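Local structure of protein (7,8-dihydro-6-hydroxymethylpterin-pyrophosphokinase) (1CBK) at residues Phe40-Pro45 against Gln51-Asn56; Asp117-Asn120 against Val124-Pro127. The protein probably catalyses the transfer of pyrophosphate from ATP to 6-hydroxymethyl-7,8-dihydropterin, a step of folate biosynthesis. All coordinates share one frame; numbering follows the deposited sequence.

Contact 1. Residues Phe40-Pro45 against Gln51-Asn56; sequences FYKSKP and QPDYVN. With ROI (7,8-dihydro-7,7-dimethyl-6-hydroxypterin), chain D.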
loop_
_atom_site.group_PDB
_atom_site.type_symbol
_atom_site.label_atom_id
_atom_site.label_comp_id
_atom_site.label_asym_id
_atom_site.label_seq_id
_atom_site.Cartn_x
_atom_site.Cartn_y
_atom_site.Cartn_z
ATOM N N PHE A 40 -5.449 -9.539 -19.135
ATOM C CA PHE A 40 -4.089 -9.434 -18.606
ATOM C C PHE A 40 -3.664 -7.990 -18.922
ATOM O O PHE A 40 -3.839 -7.514 -20.059
ATOM C CB PHE A 40 -3.153 -10.422 -19.309
ATOM C CG PHE A 40 -3.272 -11.855 -18.835
ATOM C CD1 PHE A 40 -4.367 -12.291 -18.092
ATOM C CD2 PHE A 40 -2.280 -12.786 -19.163
ATOM C CE1 PHE A 40 -4.482 -13.635 -17.686
ATOM C CE2 PHE A 40 -2.380 -14.135 -18.769
ATOM C CZ PHE A 40 -3.481 -14.558 -18.031
ATOM N N TYR A 41 -3.100 -7.300 -17.929
ATOM C CA TYR A 41 -2.707 -5.901 -18.094
ATOM C C TYR A 41 -1.228 -5.761 -17.863
ATOM O O TYR A 41 -0.756 -6.245 -16.845
ATOM C CB TYR A 41 -3.412 -5.006 -17.054
ATOM C CG TYR A 41 -4.911 -4.906 -17.226
ATOM C CD1 TYR A 41 -5.754 -5.919 -16.760
ATOM C CD2 TYR A 41 -5.470 -3.831 -17.909
ATOM C CE1 TYR A 41 -7.127 -5.869 -16.979
ATOM C CE2 TYR A 41 -6.845 -3.768 -18.134
ATOM C CZ TYR A 41 -7.658 -4.787 -17.673
ATOM O OH TYR A 41 -9.005 -4.756 -17.935
ATOM N N LYS A 42 -0.532 -5.093 -18.794
ATOM C CA LYS A 42 0.909 -4.831 -18.680
ATOM C C LYS A 42 0.972 -3.469 -17.974
ATOM O O LYS A 42 0.471 -2.464 -18.492
ATOM C CB LYS A 42 1.565 -4.770 -20.060
ATOM C CG LYS A 42 3.101 -4.598 -20.029
ATOM C CD LYS A 42 3.681 -4.901 -21.406
ATOM C CE LYS A 42 5.203 -4.933 -21.419
ATOM N NZ LYS A 42 5.815 -3.593 -21.677
ATOM N N SER A 43 1.604 -3.434 -16.810
ATOM C CA SER A 43 1.645 -2.221 -16.025
ATOM C C SER A 43 3.053 -1.817 -15.614
ATOM O O SER A 43 3.931 -2.662 -15.462
ATOM C CB SER A 43 0.796 -2.441 -14.766
ATOM O OG SER A 43 1.302 -3.541 -14.010
ATOM N N LYS A 44 3.239 -0.518 -15.391
ATOM C CA LYS A 44 4.508 0.051 -14.964
ATOM C C LYS A 44 4.787 -0.490 -13.581
ATOM O O LYS A 44 3.868 -0.605 -12.754
ATOM C CB LYS A 44 4.352 1.569 -14.906
ATOM C CG LYS A 44 5.586 2.332 -14.485
ATOM C CD LYS A 44 5.310 3.832 -14.376
ATOM C CE LYS A 44 6.605 4.629 -14.519
ATOM N NZ LYS A 44 6.421 6.089 -14.267
ATOM N N PRO A 45 6.045 -0.847 -13.286
ATOM C CA PRO A 45 6.374 -1.374 -11.960
ATOM C C PRO A 45 6.107 -0.400 -10.807
ATOM O O PRO A 45 6.297 0.807 -10.953
ATOM C CB PRO A 45 7.877 -1.621 -12.054
ATOM C CG PRO A 45 8.105 -1.851 -13.477
ATOM C CD PRO A 45 7.238 -0.836 -14.146
ATOM N N GLN A 51 13.262 -2.475 -13.577
ATOM C CA GLN A 51 12.794 -3.867 -13.627
ATOM C C GLN A 51 11.769 -3.923 -14.744
ATOM O O GLN A 51 11.261 -2.871 -15.169
ATOM C CB GLN A 51 12.187 -4.315 -12.290
ATOM C CG GLN A 51 10.918 -3.606 -11.885
ATOM C CD GLN A 51 10.410 -4.101 -10.537
ATOM O OE1 GLN A 51 10.254 -5.306 -10.326
ATOM N NE2 GLN A 51 10.199 -3.175 -9.608
ATOM N N PRO A 52 11.491 -5.124 -15.281
ATOM C CA PRO A 52 10.508 -5.150 -16.365
ATOM C C PRO A 52 9.087 -4.799 -15.907
ATOM O O PRO A 52 8.752 -4.914 -14.717
ATOM C CB PRO A 52 10.585 -6.600 -16.866
ATOM C CG PRO A 52 11.969 -7.070 -16.423
ATOM C CD PRO A 52 12.094 -6.461 -15.070
ATOM N N ASP A 53 8.264 -4.374 -16.855
ATOM C CA ASP A 53 6.867 -4.077 -16.582
ATOM C C ASP A 53 6.216 -5.394 -16.167
ATOM O O ASP A 53 6.604 -6.473 -16.645
ATOM C CB ASP A 53 6.176 -3.582 -17.845
ATOM C CG ASP A 53 6.477 -2.125 -18.162
ATOM O OD1 ASP A 53 7.138 -1.437 -17.352
ATOM O OD2 ASP A 53 6.025 -1.676 -19.236
ATOM N N TYR A 54 5.178 -5.302 -15.340
ATOM C CA TYR A 54 4.475 -6.482 -14.859
ATOM C C TYR A 54 3.293 -6.836 -15.712
ATOM O O TYR A 54 2.816 -6.002 -16.490
ATOM C CB TYR A 54 3.950 -6.226 -13.448
ATOM C CG TYR A 54 4.994 -6.347 -12.374
ATOM C CD1 TYR A 54 5.948 -5.335 -12.168
ATOM C CD2 TYR A 54 5.029 -7.470 -11.561
ATOM C CE1 TYR A 54 6.916 -5.465 -11.149
ATOM C CE2 TYR A 54 5.987 -7.606 -10.552
ATOM C CZ TYR A 54 6.916 -6.611 -10.349
ATOM O OH TYR A 54 7.824 -6.791 -9.351
ATOM N N VAL A 55 2.862 -8.096 -15.614
ATOM C CA VAL A 55 1.633 -8.555 -16.278
ATOM C C VAL A 55 0.751 -8.922 -15.054
ATOM O O VAL A 55 1.200 -9.656 -14.150
ATOM C CB VAL A 55 1.831 -9.741 -17.253
ATOM C CG1 VAL A 55 0.476 -10.146 -17.871
ATOM C CG2 VAL A 55 2.767 -9.330 -18.384
ATOM N N ASN A 56 -0.435 -8.310 -14.991
ATOM C CA ASN A 56 -1.364 -8.472 -13.882
ATOM C C ASN A 56 -2.759 -8.930 -14.270
ATOM O O ASN A 56 -3.229 -8.651 -15.362
ATOM C CB ASN A 56 -1.515 -7.136 -13.129
ATOM C CG ASN A 56 -0.299 -6.793 -12.289
ATOM O OD1 ASN A 56 0.481 -5.916 -12.644
ATOM N ND2 ASN A 56 -0.160 -7.448 -11.154
HETATM N N1 ROI D . 4.223 -3.627 -9.801
HETATM C C2 ROI D . 3.253 -3.972 -10.716
HETATM N N2 ROI D . 3.016 -3.108 -11.739
HETATM N N3 ROI D . 2.537 -5.120 -10.637
HETATM C C4 ROI D . 2.719 -6.006 -9.634
HETATM O O4 ROI D . 2.099 -7.080 -9.573
HETATM C C4A ROI D . 3.676 -5.693 -8.614
HETATM N N5 ROI D . 3.868 -6.509 -7.619
HETATM C C6 ROI D . 4.774 -6.280 -6.604
HETATM C C7 ROI D . 5.487 -4.903 -6.537
HETATM C C16 ROI D . 4.775 -3.956 -5.495
HETATM C C15 ROI D . 6.981 -5.074 -6.231
HETATM N N8 ROI D . 5.380 -4.141 -7.819
HETATM C C8A ROI D . 4.429 -4.438 -8.778
HETATM O O9 ROI D . 4.933 -7.241 -5.784
#

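Contact 2. Residues Asp117-Asn120 against Val124-Pro127; sequences DMHN and VIVP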
loop_
_atom_site.group_PDB
_atom_site.type_symbol
_atom_site.label_atom_id
_atom_site.label_comp_id
_atom_site.label_asym_id
_atom_site.label_seq_id
_atom_site.Cartn_x
_atom_site.Cartn_y
_atom_site.Cartn_z
ATOM N N ASP A 117 -3.848 -1.571 1.020
ATOM C CA ASP A 117 -2.885 -0.916 0.121
ATOM C C ASP A 117 -3.110 -1.368 -1.314
ATOM O O ASP A 117 -2.833 -0.619 -2.257
ATOM C CB ASP A 117 -1.439 -1.222 0.516
ATOM C CG ASP A 117 -0.971 -0.387 1.673
ATOM O OD1 ASP A 117 -1.314 0.824 1.719
ATOM O OD2 ASP A 117 -0.236 -0.943 2.514
ATOM N N MET A 118 -3.674 -2.565 -1.471
ATOM C CA MET A 118 -3.930 -3.117 -2.785
ATOM C C MET A 118 -5.093 -2.442 -3.493
ATOM O O MET A 118 -5.129 -2.388 -4.721
ATOM C CB MET A 118 -4.034 -4.637 -2.716
ATOM C CG MET A 118 -2.692 -5.219 -2.250
ATOM S SD MET A 118 -2.436 -6.962 -2.494
ATOM C CE MET A 118 -2.133 -6.982 -4.169
ATOM N N HIS A 119 -5.925 -1.752 -2.719
ATOM C CA HIS A 119 -7.039 -1.017 -3.309
ATOM C C HIS A 119 -6.551 0.305 -3.899
ATOM O O HIS A 119 -7.298 0.981 -4.612
ATOM C CB HIS A 119 -8.139 -0.797 -2.282
ATOM C CG HIS A 119 -8.625 -2.066 -1.648
ATOM N ND1 HIS A 119 -9.479 -2.074 -0.566
ATOM C CD2 HIS A 119 -8.376 -3.370 -1.947
ATOM C CE1 HIS A 119 -9.739 -3.325 -0.225
ATOM N NE2 HIS A 119 -9.081 -4.130 -1.045
ATOM N N ASN A 120 -5.291 0.664 -3.614
ATOM C CA ASN A 120 -4.666 1.877 -4.162
ATOM C C ASN A 120 -3.795 1.518 -5.356
ATOM O O ASN A 120 -3.090 2.369 -5.895
ATOM C CB ASN A 120 -3.813 2.572 -3.098
ATOM C CG ASN A 120 -4.661 3.256 -2.033
ATOM O OD1 ASN A 120 -5.811 3.609 -2.294
ATOM N ND2 ASN A 120 -4.110 3.437 -0.828
ATOM N N VAL A 124 -4.629 -3.775 -9.671
ATOM C CA VAL A 124 -5.448 -4.630 -8.852
ATOM C C VAL A 124 -6.910 -4.199 -9.064
ATOM O O VAL A 124 -7.772 -5.018 -9.423
ATOM C CB VAL A 124 -5.114 -4.475 -7.367
ATOM C CG1 VAL A 124 -6.204 -5.131 -6.508
ATOM C CG2 VAL A 124 -3.785 -5.106 -7.047
ATOM N N ILE A 125 -7.180 -2.901 -8.887
ATOM C CA ILE A 125 -8.552 -2.390 -8.986
ATOM C C ILE A 125 -9.170 -2.357 -10.367
ATOM O O ILE A 125 -10.370 -2.635 -10.507
ATOM C CB ILE A 125 -8.708 -1.017 -8.286
ATOM C CG1 ILE A 125 -8.435 -1.166 -6.782
ATOM C CG2 ILE A 125 -10.113 -0.386 -8.557
ATOM C CD1 ILE A 125 -9.432 -2.042 -6.020
ATOM N N VAL A 126 -8.384 -2.031 -11.389
ATOM C CA VAL A 126 -8.930 -1.989 -12.744
ATOM C C VAL A 126 -9.401 -3.388 -13.194
ATOM O O VAL A 126 -10.510 -3.520 -13.752
ATOM C CB VAL A 126 -7.954 -1.324 -13.740
ATOM C CG1 VAL A 126 -8.360 -1.593 -15.177
ATOM C CG2 VAL A 126 -7.881 0.170 -13.445
ATOM N N PRO A 127 -8.551 -4.435 -13.017
ATOM C CA PRO A 127 -8.929 -5.810 -13.403
ATOM C C PRO A 127 -10.130 -6.309 -12.542
ATOM O O PRO A 127 -11.009 -6.997 -13.051
ATOM C CB PRO A 127 -7.675 -6.645 -13.081
ATOM C CG PRO A 127 -6.579 -5.696 -13.067
ATOM C CD PRO A 127 -7.105 -4.328 -12.737
#

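Contact 1. Residues Phe40-Pro45 against Gln51-Asn56
The beta hairpin of strands 32-43 and 54-63 ends here, at the pterin pocket, where S43 and N56 meet the ligand ROI together. The segments 41-43 and 54-56 run antiparallel at 144°. Y41-N56 and S43-Y54 are hydrogen-bonded pairs flanking the non-hydrogen-bonded pair K42-V55, and the shortest of the four backbone bonds, N56 N to Y41 O, measures 2.8 Å. S43 and N56 project from the same face of the sheet, so their polar ends can join across the strands: S43 OG donates to N56 OD1 at 2.9 Å, lying in the plane of the amide carbonyl. With chi1 at 59°, S43 OG sits between its own backbone N and carbonyl carbon, where it also accepts a bond from ROI N2 at 2.9 Å. N56 OD1 takes a second, nearly straight bond from ROI N3 (173° at the hydrogen), while N56 ND2 gives one to ROI O4 at 2.8 Å and another to L8 O; donors and acceptors together fix which way round the amide lies. K44 O receives ROI N2 as well. The Y54 ring lies flat under the pterin, with ROI C8A 3.5 Å above the ring plane and over its centre. Farther toward the turn, P45 and Q51 pass in opposite directions, P45 CB reaching 3.6 Å from Q51 CG; the Q51 amide nitrogen bonds to P48 O and W89 O. On the other face, K42 crosses D53 at about a right angle, and K42 NZ meets the anti side of D53 OD2 in a 3.1 Å salt bridge. A hairpin end that reads the pterin edge with an amide and a hydroxyl while a tyrosine face lies against the ring is part of this HPPK enzyme's pterin pocket, probably where the substrate binds.

Contact 2. Residues Asp117-Asn120 against Val124-Pro127
M118 O is the polar atom on which V124 closes: V124 CB and V124 CG1 each lie 3.4 Å from it, and V124 CG2 is a little farther off. The valine branch point and its methyls pack against the carbonyl oxygen in van der Waals contacts rather than hydrogen bonds. One residue on, the pattern repeats, with I125 CG1 3.3 Å from H119 O and I125 CD1 alongside H119 CA at 3.8 Å. The backbones pair in the same order, M118 CA lying 6.4 Å from V124 CA and H119 CA 6.0 Å from I125 CA. One contact joins side chain to side chain at closer range. A bend at chi3 (76°) turns the M118 methyl aside, and M118 CE ends 3.8 Å from V124 CG2, the two side chains crossing at about a right angle. The turn 117-120 is itself held by a backbone bond from N120 N to D117 O of 3.1 Å. Beyond the pair, M118 and V124 both rest on L99 of strand 95-101, while D117 forms a salt bridge with R121 of the second subunit. The geometry is that of a single turn with helical backbone angles packed against the first turn of helix 122-131, which lies on the antiparallel sheet of this alpha+beta fold.

After strand 2-10 and helix 15-27, the chain enters strand 32-43, and contact 1 closes the short loop of residues 46-50 before strand 54-63 returns antiparallel. Much later, contact 2 closes a tighter loop, with three residues between its segments. The two follow in series, neither nested nor crossed, with centres about 14 Å apart. They meet through the Y41 ring: Y41 CD1 lies 3.8 Å from P127 CG, and Y41 CE2 lies 4.0 Å from V126 CG1. These contacts help seat helix 122-131 on the sheet face that carries Y41, while F40 and V55 pack on helix 15-27. F123, between the segments of contact 2, touches S43 and N56 and shares their pterin pocket.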